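Local coordinates for protein Rik1-associated factor 1 (Schizosaccharomyces pombe, PDB 4O9D) that is a component of the Clr4 methyltransferase complex, which methylates histone H3 to establish heterochromatin, and carries a C-terminal WD-repeat propeller, at residues 129-134 against 147-152; 290-295 against 302-307; 344-349 against 385-390; 171-176 against 223-228; 235-240 against 279-284. All blocks are in the same frame, centred on the assembly; numbering follows the deposited sequence.

The five contacts sample a ring of eight beta sheets, the blades of a WD propeller. Contacts 1 and 2 lie within single blades, whereas contacts 3, 4 and 5 join a blade to the next. Contacts 2 and 5 share the sheet containing strands 281-286 and 292-297 and have centres 14 Å apart; Ser295 OG packs on Ile281 CD1 at 3.3 Å. Contact 3 touches contact 2 through Thr294 CG2 and Trp344 CZ2, 4.0 Å apart. Across the chain's centre, about 30 Å from contact 3 between centres, contact 1 meets contact 4 where Tyr152 CE2 comes 3.4 Å from Ile172 CG1.

Contact 1 (129-134 against 147-152); sequences PTDYIH and ACKNGY
Lys149 stretches its aliphatic chain across Asp131, Tyr132 and His134. Its CB stands over one face of the imidazole, 4.1 Å from the centroid of the His134 ring, in a CH-pi contact, while its CG lies 3.5 Å from Asp131 OD2. CG is anti to the backbone N (chi1 -166°) and the chain is extended beyond it, which carries NZ alongside the phenol ring, 3.6 Å from Tyr132 CE2. The ammonium reaches the carboxylate indirectly: a water accepts from Lys149 NZ and donates to Asp131 OD1. Further along, Asn150 ND2 donates to Thr130 OG1 at 3.1 Å, the hydroxyl lying close to the amide plane.

The backbone fixes these groups. Lys149 N bonds Tyr132 O at 2.8 Å and His134 N bonds Ala147 O at the same length, closing the mouth of the hairpin formed by strands 133-138 and 144-148. A type I turn from Cys148 to Gly151 follows; within it Asn150 N donates to Cys148 SG, and Asn150 OD1 accepts from Tyr152 N as an Asx turn. Outside the segments, Ser184 holds His134 ND1, Phe109 stacks on Tyr132, and Phe206 offers its ring to the Lys149 cation. With a water between the opposite charges and aromatic rings close by, the ammonium is probably stabilised by several weak attractions rather than by one direct salt bridge.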
# COMPACT_ATOMS: atom_id res chain seq x y z
N PRO A 129 3.70 20.10 3.80
CA PRO A 129 2.47 19.53 4.37
C PRO A 129 2.26 19.87 5.86
O PRO A 129 3.23 19.94 6.61
CB PRO A 129 2.66 18.00 4.15
CG PRO A 129 3.56 17.94 2.90
CD PRO A 129 4.53 19.10 3.11
N THR A 130 1.01 20.07 6.27
CA THR A 130 0.71 20.49 7.63
C THR A 130 0.10 19.37 8.48
O THR A 130 -0.27 19.58 9.64
CB THR A 130 -0.22 21.72 7.59
OG1 THR A 130 -1.42 21.40 6.87
CG2 THR A 130 0.49 22.88 6.89
N ASP A 131 0.02 18.16 7.93
CA ASP A 131 -0.52 17.04 8.70
C ASP A 131 0.10 15.74 8.14
O ASP A 131 0.91 15.79 7.20
CB ASP A 131 -2.06 17.04 8.60
CG ASP A 131 -2.76 16.41 9.81
OD1 ASP A 131 -2.12 15.71 10.62
OD2 ASP A 131 -3.99 16.61 9.94
N TYR A 132 -0.24 14.61 8.74
CA TYR A 132 0.37 13.33 8.35
C TYR A 132 0.36 13.13 6.85
O TYR A 132 -0.61 13.48 6.16
CB TYR A 132 -0.39 12.15 8.95
CG TYR A 132 -0.48 12.11 10.46
CD1 TYR A 132 0.35 12.90 11.25
CD2 TYR A 132 -1.38 11.26 11.08
CE1 TYR A 132 0.27 12.84 12.63
CE2 TYR A 132 -1.48 11.22 12.46
CZ TYR A 132 -0.65 12.01 13.22
OH TYR A 132 -0.73 11.95 14.59
N ILE A 133 1.45 12.56 6.34
CA ILE A 133 1.43 11.97 5.01
C ILE A 133 0.70 10.63 5.12
O ILE A 133 1.02 9.84 6.00
CB ILE A 133 2.84 11.73 4.48
CG1 ILE A 133 3.67 13.03 4.57
CG2 ILE A 133 2.79 11.21 3.03
CD1 ILE A 133 3.03 14.27 3.86
N HIS A 134 -0.27 10.37 4.24
CA HIS A 134 -0.97 9.06 4.24
C HIS A 134 -0.63 8.09 3.08
O HIS A 134 -0.74 6.87 3.25
CB HIS A 134 -2.50 9.27 4.23
CG HIS A 134 -3.07 9.61 5.58
ND1 HIS A 134 -4.33 10.15 5.74
CD2 HIS A 134 -2.56 9.47 6.83
CE1 HIS A 134 -4.58 10.30 7.03
NE2 HIS A 134 -3.52 9.90 7.71
N ALA A 147 -0.44 12.08 -0.85
CA ALA A 147 -1.76 12.32 -0.27
C ALA A 147 -1.61 12.66 1.21
O ALA A 147 -1.06 11.90 2.00
CB ALA A 147 -2.70 11.11 -0.48
N CYS A 148 -2.13 13.83 1.59
CA CYS A 148 -1.91 14.36 2.93
C CYS A 148 -3.21 14.44 3.73
O CYS A 148 -4.29 14.70 3.18
CB CYS A 148 -1.25 15.75 2.84
SG CYS A 148 -1.00 16.53 4.45
N LYS A 149 -3.09 14.22 5.03
CA LYS A 149 -4.21 14.28 5.95
C LYS A 149 -4.89 15.64 5.95
O LYS A 149 -6.08 15.74 6.26
CB LYS A 149 -3.73 13.91 7.36
CG LYS A 149 -4.84 13.60 8.37
CD LYS A 149 -4.28 12.99 9.66
CE LYS A 149 -5.38 12.78 10.69
NZ LYS A 149 -4.92 11.97 11.87
N ASN A 150 -4.16 16.70 5.58
CA ASN A 150 -4.74 18.04 5.58
C ASN A 150 -5.75 18.24 4.45
O ASN A 150 -6.38 19.28 4.35
CB ASN A 150 -3.66 19.15 5.51
CG ASN A 150 -2.89 19.15 4.21
OD1 ASN A 150 -3.18 18.36 3.32
ND2 ASN A 150 -1.92 20.06 4.08
N GLY A 151 -5.91 17.23 3.59
CA GLY A 151 -6.87 17.32 2.50
C GLY A 151 -6.27 17.68 1.15
O GLY A 151 -6.94 17.58 0.13
N TYR A 152 -5.01 18.09 1.14
CA TYR A 152 -4.29 18.32 -0.12
C TYR A 152 -3.61 17.05 -0.66
O TYR A 152 -3.10 16.25 0.12
CB TYR A 152 -3.16 19.35 0.10
CG TYR A 152 -3.67 20.77 0.23
CD1 TYR A 152 -4.49 21.13 1.31
CD2 TYR A 152 -3.34 21.75 -0.71
CE1 TYR A 152 -4.96 22.45 1.44
CE2 TYR A 152 -3.83 23.05 -0.59
CZ TYR A 152 -4.63 23.39 0.49
OH TYR A 152 -5.12 24.68 0.62
O HOH W 1 -3.30 13.95 12.89

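Contact 2 (290-295 against 302-307)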
# COMPACT_ATOMS: atom_id res chain seq x y z
N GLY A 290 -8.81 -10.01 -14.97
CA GLY A 290 -9.53 -8.77 -15.18
C GLY A 290 -11.01 -8.89 -14.89
O GLY A 290 -11.74 -7.90 -14.97
N ILE A 291 -11.45 -10.11 -14.55
CA ILE A 291 -12.86 -10.43 -14.42
C ILE A 291 -13.38 -10.54 -12.98
O ILE A 291 -14.58 -10.41 -12.75
CB ILE A 291 -13.18 -11.77 -15.10
CG1 ILE A 291 -12.87 -11.71 -16.59
CG2 ILE A 291 -14.65 -12.12 -14.93
CD1 ILE A 291 -13.66 -10.66 -17.32
N LEU A 292 -12.51 -10.81 -12.02
CA LEU A 292 -12.98 -10.95 -10.65
C LEU A 292 -12.60 -9.72 -9.84
O LEU A 292 -11.57 -9.10 -10.08
CB LEU A 292 -12.44 -12.21 -9.97
CG LEU A 292 -12.65 -13.53 -10.72
CD1 LEU A 292 -12.01 -14.68 -9.96
CD2 LEU A 292 -14.13 -13.83 -10.95
N VAL A 293 -13.44 -9.44 -8.85
CA VAL A 293 -13.28 -8.34 -7.94
C VAL A 293 -13.37 -8.88 -6.52
O VAL A 293 -14.16 -9.80 -6.25
CB VAL A 293 -14.38 -7.31 -8.20
CG1 VAL A 293 -14.37 -6.24 -7.13
CG2 VAL A 293 -14.23 -6.76 -9.63
N THR A 294 -12.55 -8.35 -5.61
CA THR A 294 -12.49 -8.87 -4.24
C THR A 294 -12.61 -7.75 -3.23
O THR A 294 -12.28 -6.61 -3.52
CB THR A 294 -11.15 -9.61 -3.98
OG1 THR A 294 -10.08 -8.66 -3.85
CG2 THR A 294 -10.85 -10.57 -5.10
N SER A 295 -13.05 -8.09 -2.03
CA SER A 295 -13.16 -7.14 -0.93
C SER A 295 -12.76 -7.85 0.38
O SER A 295 -13.47 -8.76 0.84
CB SER A 295 -14.60 -6.65 -0.81
OG SER A 295 -14.77 -5.86 0.35
N THR A 302 -12.75 -12.52 2.76
CA THR A 302 -12.71 -11.79 1.49
C THR A 302 -13.91 -12.22 0.65
O THR A 302 -14.07 -13.42 0.35
CB THR A 302 -11.44 -12.14 0.69
OG1 THR A 302 -10.27 -11.72 1.40
CG2 THR A 302 -11.47 -11.52 -0.70
N PHE A 303 -14.76 -11.26 0.28
CA PHE A 303 -15.83 -11.53 -0.68
C PHE A 303 -15.26 -11.44 -2.10
O PHE A 303 -14.42 -10.59 -2.37
CB PHE A 303 -17.01 -10.55 -0.50
CG PHE A 303 -17.89 -10.87 0.69
CD1 PHE A 303 -17.52 -10.51 1.96
CD2 PHE A 303 -19.08 -11.57 0.52
CE1 PHE A 303 -18.31 -10.80 3.05
CE2 PHE A 303 -19.87 -11.87 1.61
CZ PHE A 303 -19.48 -11.48 2.87
N VAL A 304 -15.70 -12.32 -2.99
CA VAL A 304 -15.27 -12.32 -4.39
C VAL A 304 -16.46 -12.30 -5.33
O VAL A 304 -17.43 -13.01 -5.07
CB VAL A 304 -14.46 -13.54 -4.73
CG1 VAL A 304 -13.95 -13.44 -6.18
CG2 VAL A 304 -13.28 -13.68 -3.73
N TRP A 305 -16.38 -11.50 -6.41
CA TRP A 305 -17.44 -11.38 -7.39
C TRP A 305 -16.90 -11.64 -8.78
O TRP A 305 -15.77 -11.29 -9.10
CB TRP A 305 -18.03 -9.95 -7.41
CG TRP A 305 -18.77 -9.53 -6.20
CD1 TRP A 305 -20.10 -9.74 -5.94
CD2 TRP A 305 -18.25 -8.80 -5.08
NE1 TRP A 305 -20.43 -9.20 -4.72
CE2 TRP A 305 -19.32 -8.61 -4.18
CE3 TRP A 305 -16.99 -8.29 -4.76
CZ2 TRP A 305 -19.16 -7.93 -2.97
CZ3 TRP A 305 -16.83 -7.61 -3.56
CH2 TRP A 305 -17.91 -7.44 -2.67
N ASP A 306 -17.72 -12.24 -9.62
CA ASP A 306 -17.48 -12.33 -11.04
C ASP A 306 -18.13 -11.10 -11.64
O ASP A 306 -19.34 -10.94 -11.56
CB ASP A 306 -18.19 -13.59 -11.57
CG ASP A 306 -18.11 -13.73 -13.08
OD1 ASP A 306 -17.81 -12.76 -13.81
OD2 ASP A 306 -18.35 -14.86 -13.54
N SER A 307 -17.33 -10.23 -12.22
CA SER A 307 -17.84 -8.91 -12.64
C SER A 307 -18.96 -9.03 -13.69
O SER A 307 -19.70 -8.08 -13.91
CB SER A 307 -16.70 -8.07 -13.19
OG SER A 307 -16.10 -8.75 -14.27
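Ser307 places OG between its backbone N and carbonyl carbon (chi1 58°), which turns the hydroxyl back onto Ile291 O at 2.7 Å. Trp305 has CG anti to the carbonyl carbon (chi1 -67°), a setting that, with chi2 near -90°, lays the indole along the partner strand, its edge near Val293 O and CZ3 3.7 Å from Ser295 CB. Beside it Val293 CG1 packs 4.1 Å from Trp305 CE3, and Phe274 of strand 269-276 meets the same indole from the preceding blade. Leu292, Thr294, Val304 and Asp306 occupy the other face of the sheet, where Thr294 and Val304 run side by side with their CG2 methyls 4.2 Å apart.

These are the second and third strands of a WD blade, and Trp305-Asp306 is the dipeptide that names the repeat. Val293 and Trp305 form a hydrogen-bonded antiparallel pair, as do Ser295 and Phe303; Trp305 N lies 2.8 Å from Val293 O. Asp306, whose OD1 lies 3.4 Å from Ile291 CG2, makes a salt bridge to Arg308. Past the last pair, Ile291 O accepts from both Ser307 N and OG, so one residue grips a single carbonyl twice, pinning the end of the ladder by backbone and side chain together.

Contact 3 (344-349 against 385-390); sequences WQPKGN and GGFSED
Phe387 meets Pro346 from its first side-chain atom onward. Its CB lies 3.5 Å from Pro346 CD, and its CG is nearer still, at 3.4 Å from the same carbon. The proline CD stands over one face of the phenyl ring, 30° off the normal, in a CH-pi contact. Farther out along the ring, CE2 comes to 4.0 Å from Gln345 CA on that same face, and CE1 approaches the side-chain NE2 of Gln345, which is hydrogen-bonded to Ser16. Phe387 CG is anti to its carbonyl carbon (chi1 -74°), a setting that swings the ring toward the neighbouring blade.

Two consecutive blades are joined here, the segments falling in repeats WD 3 and WD 4: residues 345-348 form a type II turn linking the first two strands of one, and residues 385-387 end the innermost strand of the other. An alanine in place of Phe387 would take away the ring under Pro346 CD and Gln345 CA, and a gap would probably open between the blades.

The proline ring continues the packing on the backbone after Phe387, with CG 3.4 Å from Ser388 O and CB equally near Glu389 O. Lys347, at the third position of the turn with positive phi, bends its chain so that NZ donates to Asp390 O at 3.2 Å, from above the carbonyl plane. Asp390 OD1 is engaged separately, by Ser388 OG and by Ser392 just beyond the segment.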
# COMPACT_ATOMS: atom_id res chain seq x y z
N TRP A 344 -2.82 -10.69 -5.82
CA TRP A 344 -2.66 -11.70 -6.85
C TRP A 344 -1.19 -11.94 -7.15
O TRP A 344 -0.39 -11.01 -7.27
CB TRP A 344 -3.42 -11.30 -8.11
CG TRP A 344 -4.91 -11.20 -7.82
CD1 TRP A 344 -5.56 -10.12 -7.28
CD2 TRP A 344 -5.90 -12.21 -8.02
NE1 TRP A 344 -6.91 -10.40 -7.16
CE2 TRP A 344 -7.14 -11.68 -7.60
CE3 TRP A 344 -5.85 -13.53 -8.52
CZ2 TRP A 344 -8.31 -12.41 -7.66
CZ3 TRP A 344 -7.03 -14.24 -8.60
CH2 TRP A 344 -8.24 -13.70 -8.16
N GLN A 345 -0.84 -13.22 -7.19
CA GLN A 345 0.48 -13.67 -7.60
C GLN A 345 0.89 -12.95 -8.88
O GLN A 345 0.23 -13.10 -9.91
CB GLN A 345 0.41 -15.18 -7.87
CG GLN A 345 1.48 -15.69 -8.83
CD GLN A 345 2.63 -16.34 -8.10
OE1 GLN A 345 2.49 -17.43 -7.55
NE2 GLN A 345 3.77 -15.65 -8.06
N PRO A 346 1.98 -12.17 -8.84
CA PRO A 346 2.30 -11.54 -10.11
C PRO A 346 2.59 -12.60 -11.17
O PRO A 346 3.18 -13.64 -10.86
CB PRO A 346 3.53 -10.68 -9.79
CG PRO A 346 3.45 -10.47 -8.30
CD PRO A 346 2.91 -11.79 -7.77
N LYS A 347 2.13 -12.35 -12.39
CA LYS A 347 2.43 -13.22 -13.52
C LYS A 347 1.63 -14.54 -13.46
O LYS A 347 1.76 -15.36 -14.36
CB LYS A 347 3.94 -13.49 -13.58
CG LYS A 347 4.79 -12.21 -13.63
CD LYS A 347 6.11 -12.35 -12.88
CE LYS A 347 7.02 -13.38 -13.55
NZ LYS A 347 8.44 -12.92 -13.59
N GLY A 348 0.79 -14.71 -12.43
CA GLY A 348 0.02 -15.92 -12.25
C GLY A 348 -1.48 -15.68 -12.10
O GLY A 348 -1.98 -14.59 -12.43
N ASN A 349 -2.20 -16.68 -11.60
CA ASN A 349 -3.64 -16.57 -11.37
C ASN A 349 -4.09 -16.90 -9.95
O ASN A 349 -5.28 -16.87 -9.64
CB ASN A 349 -4.39 -17.40 -12.40
CG ASN A 349 -4.32 -16.80 -13.79
OD1 ASN A 349 -4.66 -15.63 -14.00
ND2 ASN A 349 -3.85 -17.59 -14.74
N GLY A 385 1.66 -7.85 3.65
CA GLY A 385 2.28 -8.87 2.82
C GLY A 385 2.31 -8.41 1.37
O GLY A 385 1.36 -7.83 0.88
N GLY A 386 3.41 -8.69 0.67
CA GLY A 386 3.57 -8.19 -0.68
C GLY A 386 4.61 -8.91 -1.52
O GLY A 386 5.74 -9.10 -1.08
N PHE A 387 4.21 -9.29 -2.73
CA PHE A 387 5.12 -9.87 -3.72
C PHE A 387 5.94 -8.79 -4.39
O PHE A 387 5.47 -7.67 -4.59
CB PHE A 387 4.33 -10.52 -4.85
CG PHE A 387 3.68 -11.83 -4.47
CD1 PHE A 387 4.42 -12.98 -4.42
CD2 PHE A 387 2.33 -11.89 -4.20
CE1 PHE A 387 3.83 -14.18 -4.09
CE2 PHE A 387 1.72 -13.10 -3.87
CZ PHE A 387 2.48 -14.23 -3.82
N SER A 388 7.15 -9.13 -4.80
CA SER A 388 7.86 -8.27 -5.74
C SER A 388 7.20 -8.47 -7.09
O SER A 388 6.60 -9.53 -7.36
CB SER A 388 9.36 -8.63 -5.79
OG SER A 388 9.55 -9.99 -6.17
N GLU A 389 7.30 -7.46 -7.94
CA GLU A 389 6.68 -7.50 -9.26
C GLU A 389 7.17 -8.69 -10.11
O GLU A 389 6.41 -9.22 -10.92
CB GLU A 389 6.93 -6.19 -10.02
CG GLU A 389 6.01 -5.07 -9.62
CD GLU A 389 6.17 -3.84 -10.50
OE1 GLU A 389 5.15 -3.21 -10.85
OE2 GLU A 389 7.33 -3.51 -10.86
N ASP A 390 8.43 -9.10 -9.94
CA ASP A 390 8.95 -10.24 -10.70
C ASP A 390 8.63 -11.60 -10.03
O ASP A 390 9.10 -12.65 -10.48
CB ASP A 390 10.46 -10.08 -10.97
CG ASP A 390 11.32 -10.42 -9.75
OD1 ASP A 390 10.76 -10.71 -8.68
OD2 ASP A 390 12.57 -10.38 -9.86

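Contact 4 (171-176 against 223-228); sequences LIYPEA and ASFVQK
Residues 171-173 run past 223-225 without a backbone hydrogen bond, the CA atoms of Tyr173 and Phe225 standing 6.5 Å apart. The contact joins two successive propeller blades near the rim: the last strand of one blade, 165-171, leads into a short helix, and Tyr173 at the junction packs against the outermost strand of the next, 224-228. A water spans the backbones, accepting from Ile172 N and donating to Ala223 O.

Tyr173, the N-cap residue of helix 174-178, makes the largest share of the packing. Its CG is anti to the backbone N (chi1 176°), as is that of Phe225, and the two side chains reach each other as an offset stack with centroids 4.4 Å apart and planes at 29°. Phe225 CE1 sits over the centre of the tyrosine ring, 3.4 Å above its plane; Ala176 N of the helix covers the opposite face. Leu171 adds a smaller apolar contact, CD2 to Ala223 CB at 3.9 Å.

A classic beta bulge at Val226 and Gln227, facing Leu217, kinks the strand just before Lys228. That lysine extends its chain past the phenol toward a salt bridge with Asp233, and its CD passes 3.4 Å from Tyr173 OH.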
# COMPACT_ATOMS: atom_id res chain seq x y z
N LEU A 171 -2.63 19.84 -5.32
CA LEU A 171 -3.84 19.29 -5.89
C LEU A 171 -4.98 19.55 -4.90
O LEU A 171 -5.08 18.90 -3.84
CB LEU A 171 -3.71 17.77 -6.17
CG LEU A 171 -2.55 17.30 -7.07
CD1 LEU A 171 -2.45 15.74 -7.06
CD2 LEU A 171 -2.69 17.83 -8.48
N ILE A 172 -5.85 20.47 -5.29
CA ILE A 172 -6.79 21.10 -4.37
C ILE A 172 -8.21 20.83 -4.86
O ILE A 172 -8.52 21.10 -6.01
CB ILE A 172 -6.52 22.65 -4.30
CG1 ILE A 172 -5.13 22.92 -3.72
CG2 ILE A 172 -7.56 23.38 -3.45
CD1 ILE A 172 -4.75 24.41 -3.76
N TYR A 173 -9.04 20.24 -4.00
CA TYR A 173 -10.45 20.04 -4.34
C TYR A 173 -11.20 20.81 -3.27
O TYR A 173 -11.39 20.31 -2.16
CB TYR A 173 -10.80 18.55 -4.36
CG TYR A 173 -12.26 18.19 -4.61
CD1 TYR A 173 -13.18 19.14 -5.01
CD2 TYR A 173 -12.70 16.87 -4.42
CE1 TYR A 173 -14.51 18.80 -5.23
CE2 TYR A 173 -14.02 16.52 -4.63
CZ TYR A 173 -14.92 17.47 -5.04
OH TYR A 173 -16.23 17.11 -5.25
N PRO A 174 -11.55 22.08 -3.56
CA PRO A 174 -12.06 22.98 -2.53
C PRO A 174 -13.26 22.45 -1.75
O PRO A 174 -13.30 22.64 -0.54
CB PRO A 174 -12.46 24.24 -3.32
CG PRO A 174 -11.64 24.20 -4.56
CD PRO A 174 -11.48 22.73 -4.88
N GLU A 175 -14.20 21.80 -2.43
CA GLU A 175 -15.38 21.26 -1.75
C GLU A 175 -15.01 20.17 -0.71
O GLU A 175 -15.53 20.15 0.42
CB GLU A 175 -16.38 20.73 -2.78
CG GLU A 175 -17.09 21.82 -3.58
CD GLU A 175 -16.27 22.35 -4.77
OE1 GLU A 175 -15.09 21.96 -4.95
OE2 GLU A 175 -16.84 23.14 -5.54
N ALA A 176 -14.09 19.28 -1.07
CA ALA A 176 -13.54 18.35 -0.10
C ALA A 176 -12.94 19.11 1.08
O ALA A 176 -13.20 18.80 2.25
CB ALA A 176 -12.48 17.48 -0.75
N ALA A 223 -1.96 19.93 -13.06
CA ALA A 223 -2.27 19.87 -11.64
C ALA A 223 -3.65 20.45 -11.31
O ALA A 223 -3.85 21.04 -10.25
CB ALA A 223 -1.22 20.62 -10.85
N SER A 224 -4.61 20.31 -12.22
CA SER A 224 -5.93 20.89 -11.98
C SER A 224 -7.00 19.84 -11.71
O SER A 224 -6.92 18.70 -12.18
CB SER A 224 -6.33 21.75 -13.19
OG SER A 224 -6.27 20.96 -14.37
N PHE A 225 -8.00 20.23 -10.94
CA PHE A 225 -9.16 19.37 -10.69
C PHE A 225 -9.90 19.08 -11.98
O PHE A 225 -10.11 19.99 -12.79
CB PHE A 225 -10.10 20.09 -9.72
CG PHE A 225 -11.33 19.32 -9.37
CD1 PHE A 225 -11.29 18.30 -8.43
CD2 PHE A 225 -12.55 19.64 -9.95
CE1 PHE A 225 -12.44 17.60 -8.09
CE2 PHE A 225 -13.71 18.94 -9.61
CZ PHE A 225 -13.65 17.92 -8.68
N VAL A 226 -10.31 17.82 -12.18
CA VAL A 226 -11.05 17.45 -13.37
C VAL A 226 -12.50 17.08 -13.05
O VAL A 226 -13.42 17.60 -13.68
CB VAL A 226 -10.34 16.32 -14.14
CG1 VAL A 226 -11.24 15.70 -15.21
CG2 VAL A 226 -9.02 16.86 -14.74
N GLN A 227 -12.72 16.20 -12.07
CA GLN A 227 -14.08 15.75 -11.75
C GLN A 227 -14.16 15.03 -10.38
O GLN A 227 -13.16 14.50 -9.86
CB GLN A 227 -14.59 14.80 -12.83
CG GLN A 227 -14.00 13.40 -12.73
CD GLN A 227 -14.45 12.45 -13.84
OE1 GLN A 227 -14.56 12.84 -15.00
NE2 GLN A 227 -14.68 11.19 -13.48
N LYS A 228 -15.36 15.05 -9.80
CA LYS A 228 -15.69 14.09 -8.74
C LYS A 228 -16.27 12.83 -9.42
O LYS A 228 -17.13 12.94 -10.30
CB LYS A 228 -16.70 14.70 -7.77
CG LYS A 228 -17.04 13.87 -6.54
CD LYS A 228 -18.25 14.48 -5.80
CE LYS A 228 -18.26 14.09 -4.30
NZ LYS A 228 -19.42 14.69 -3.55
O HOH W 2 -5.34 21.76 -7.79

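Contact 5 (235-240 against 279-284)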
# COMPACT_ATOMS: atom_id res chain seq x y z
N ALA A 235 -16.29 7.08 2.86
CA ALA A 235 -14.88 7.04 3.22
C ALA A 235 -14.17 5.98 2.39
O ALA A 235 -14.36 4.77 2.62
CB ALA A 235 -14.71 6.75 4.70
N PHE A 236 -13.34 6.41 1.46
CA PHE A 236 -12.62 5.49 0.62
C PHE A 236 -11.40 4.93 1.34
O PHE A 236 -10.68 5.66 2.02
CB PHE A 236 -12.27 6.13 -0.72
CG PHE A 236 -13.44 6.20 -1.63
CD1 PHE A 236 -14.43 7.15 -1.44
CD2 PHE A 236 -13.61 5.27 -2.64
CE1 PHE A 236 -15.55 7.18 -2.24
CE2 PHE A 236 -14.73 5.30 -3.44
CZ PHE A 236 -15.70 6.24 -3.25
N THR A 237 -11.23 3.62 1.20
CA THR A 237 -10.28 2.86 1.97
C THR A 237 -9.20 2.22 1.11
O THR A 237 -8.13 1.92 1.60
CB THR A 237 -10.97 1.72 2.79
OG1 THR A 237 -11.69 0.82 1.91
CG2 THR A 237 -11.95 2.30 3.82
N SER A 238 -9.45 2.03 -0.18
CA SER A 238 -8.46 1.31 -0.97
C SER A 238 -8.65 1.53 -2.47
O SER A 238 -9.76 1.64 -2.94
CB SER A 238 -8.59 -0.18 -0.62
OG SER A 238 -8.01 -0.99 -1.59
N LEU A 239 -7.54 1.59 -3.22
CA LEU A 239 -7.53 1.83 -4.66
C LEU A 239 -6.60 0.81 -5.26
O LEU A 239 -5.49 0.60 -4.75
CB LEU A 239 -6.94 3.22 -5.00
CG LEU A 239 -7.63 4.51 -4.59
CD1 LEU A 239 -6.84 5.75 -5.16
CD2 LEU A 239 -9.05 4.57 -5.10
N TYR A 240 -7.04 0.17 -6.34
CA TYR A 240 -6.20 -0.85 -6.96
C TYR A 240 -6.34 -0.77 -8.47
O TYR A 240 -7.44 -0.90 -8.99
CB TYR A 240 -6.59 -2.24 -6.45
CG TYR A 240 -5.79 -3.37 -7.03
CD1 TYR A 240 -6.06 -3.84 -8.31
CD2 TYR A 240 -4.78 -3.98 -6.30
CE1 TYR A 240 -5.35 -4.92 -8.85
CE2 TYR A 240 -4.06 -5.07 -6.83
CZ TYR A 240 -4.35 -5.52 -8.11
OH TYR A 240 -3.62 -6.55 -8.66
N LYS A 279 -18.36 -4.22 7.30
CA LYS A 279 -18.49 -2.87 7.79
C LYS A 279 -17.19 -2.08 7.66
O LYS A 279 -17.21 -0.85 7.77
CB LYS A 279 -18.96 -2.90 9.25
CG LYS A 279 -17.90 -3.35 10.22
CD LYS A 279 -18.52 -4.05 11.42
CE LYS A 279 -17.58 -4.02 12.61
NZ LYS A 279 -18.36 -3.86 13.88
N ASP A 280 -16.07 -2.76 7.41
CA ASP A 280 -14.79 -2.07 7.25
C ASP A 280 -13.95 -2.78 6.21
O ASP A 280 -13.37 -3.84 6.48
CB ASP A 280 -14.04 -2.04 8.59
CG ASP A 280 -12.91 -1.01 8.61
OD1 ASP A 280 -12.44 -0.57 7.53
OD2 ASP A 280 -12.49 -0.63 9.72
N ILE A 281 -13.86 -2.20 5.01
CA ILE A 281 -13.06 -2.83 3.95
C ILE A 281 -11.62 -2.32 4.01
O ILE A 281 -11.36 -1.09 3.93
CB ILE A 281 -13.65 -2.56 2.54
CG1 ILE A 281 -15.10 -3.03 2.41
CG2 ILE A 281 -12.78 -3.22 1.47
CD1 ILE A 281 -15.66 -2.79 0.98
N ASN A 282 -10.67 -3.25 4.15
CA ASN A 282 -9.24 -2.90 4.16
C ASN A 282 -8.65 -2.86 2.74
O ASN A 282 -7.83 -1.99 2.45
CB ASN A 282 -8.42 -3.92 4.96
CG ASN A 282 -8.66 -3.84 6.47
OD1 ASN A 282 -9.15 -2.85 7.00
ND2 ASN A 282 -8.31 -4.90 7.17
N HIS A 283 -9.03 -3.81 1.88
CA HIS A 283 -8.40 -3.93 0.56
C HIS A 283 -9.38 -4.45 -0.48
O HIS A 283 -10.06 -5.47 -0.25
CB HIS A 283 -7.20 -4.91 0.61
CG HIS A 283 -6.11 -4.51 1.55
ND1 HIS A 283 -5.25 -3.47 1.27
CD2 HIS A 283 -5.75 -4.98 2.77
CE1 HIS A 283 -4.41 -3.31 2.29
NE2 HIS A 283 -4.68 -4.22 3.20
N ALA A 284 -9.42 -3.79 -1.63
CA ALA A 284 -10.14 -4.31 -2.80
C ALA A 284 -9.15 -4.60 -3.92
O ALA A 284 -8.15 -3.86 -4.06
CB ALA A 284 -11.17 -3.28 -3.27
O HOH W 3 -4.95 -1.44 -0.40
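Tyr240 and His283 are the flat side chains here; the first meets the other strand directly, the second through a water. Ala284 O approaches the tyrosine obliquely, near the root of the ring, and is 3.3 Å from Tyr240 CB. In the plane of the imidazole, a water sits at the edge, 2.6 Å from His283 ND1, and makes a weak further bond to Ser238 OG.

The stronger links come from two hydroxyls. Thr237 OG1 donates to Ile281 O at 2.8 Å, from above the carbonyl plane, 41° out of it. The same OG1 is hydrogen-bonded to Ser251 on the adjoining strand of its own blade, which probably restrains its rotation. Ser238 sets OG anti to the backbone N (chi1 161°) and there accepts a nearly straight bond from Ala284 N, at 3.1 Å. Replacing Thr237 by a valine would remove the hydroxyl, and Ile281 O would probably be left without this donor while Ser251 lost a partner.

Asn282 and His283 form a classic beta bulge opposite Ser296, and Asn282 directs its amide to Ile339 O, just before the first strand of the following blade. The strand axes are 5.8 Å apart at closest and diverge by 25°, and serine and threonine hydroxyls take the place of backbone-to-backbone bonds. Such splayed, roughly parallel innermost strands, each belonging to a separate sheet, are what neighbouring blades of a WD beta-propeller present around its central axis.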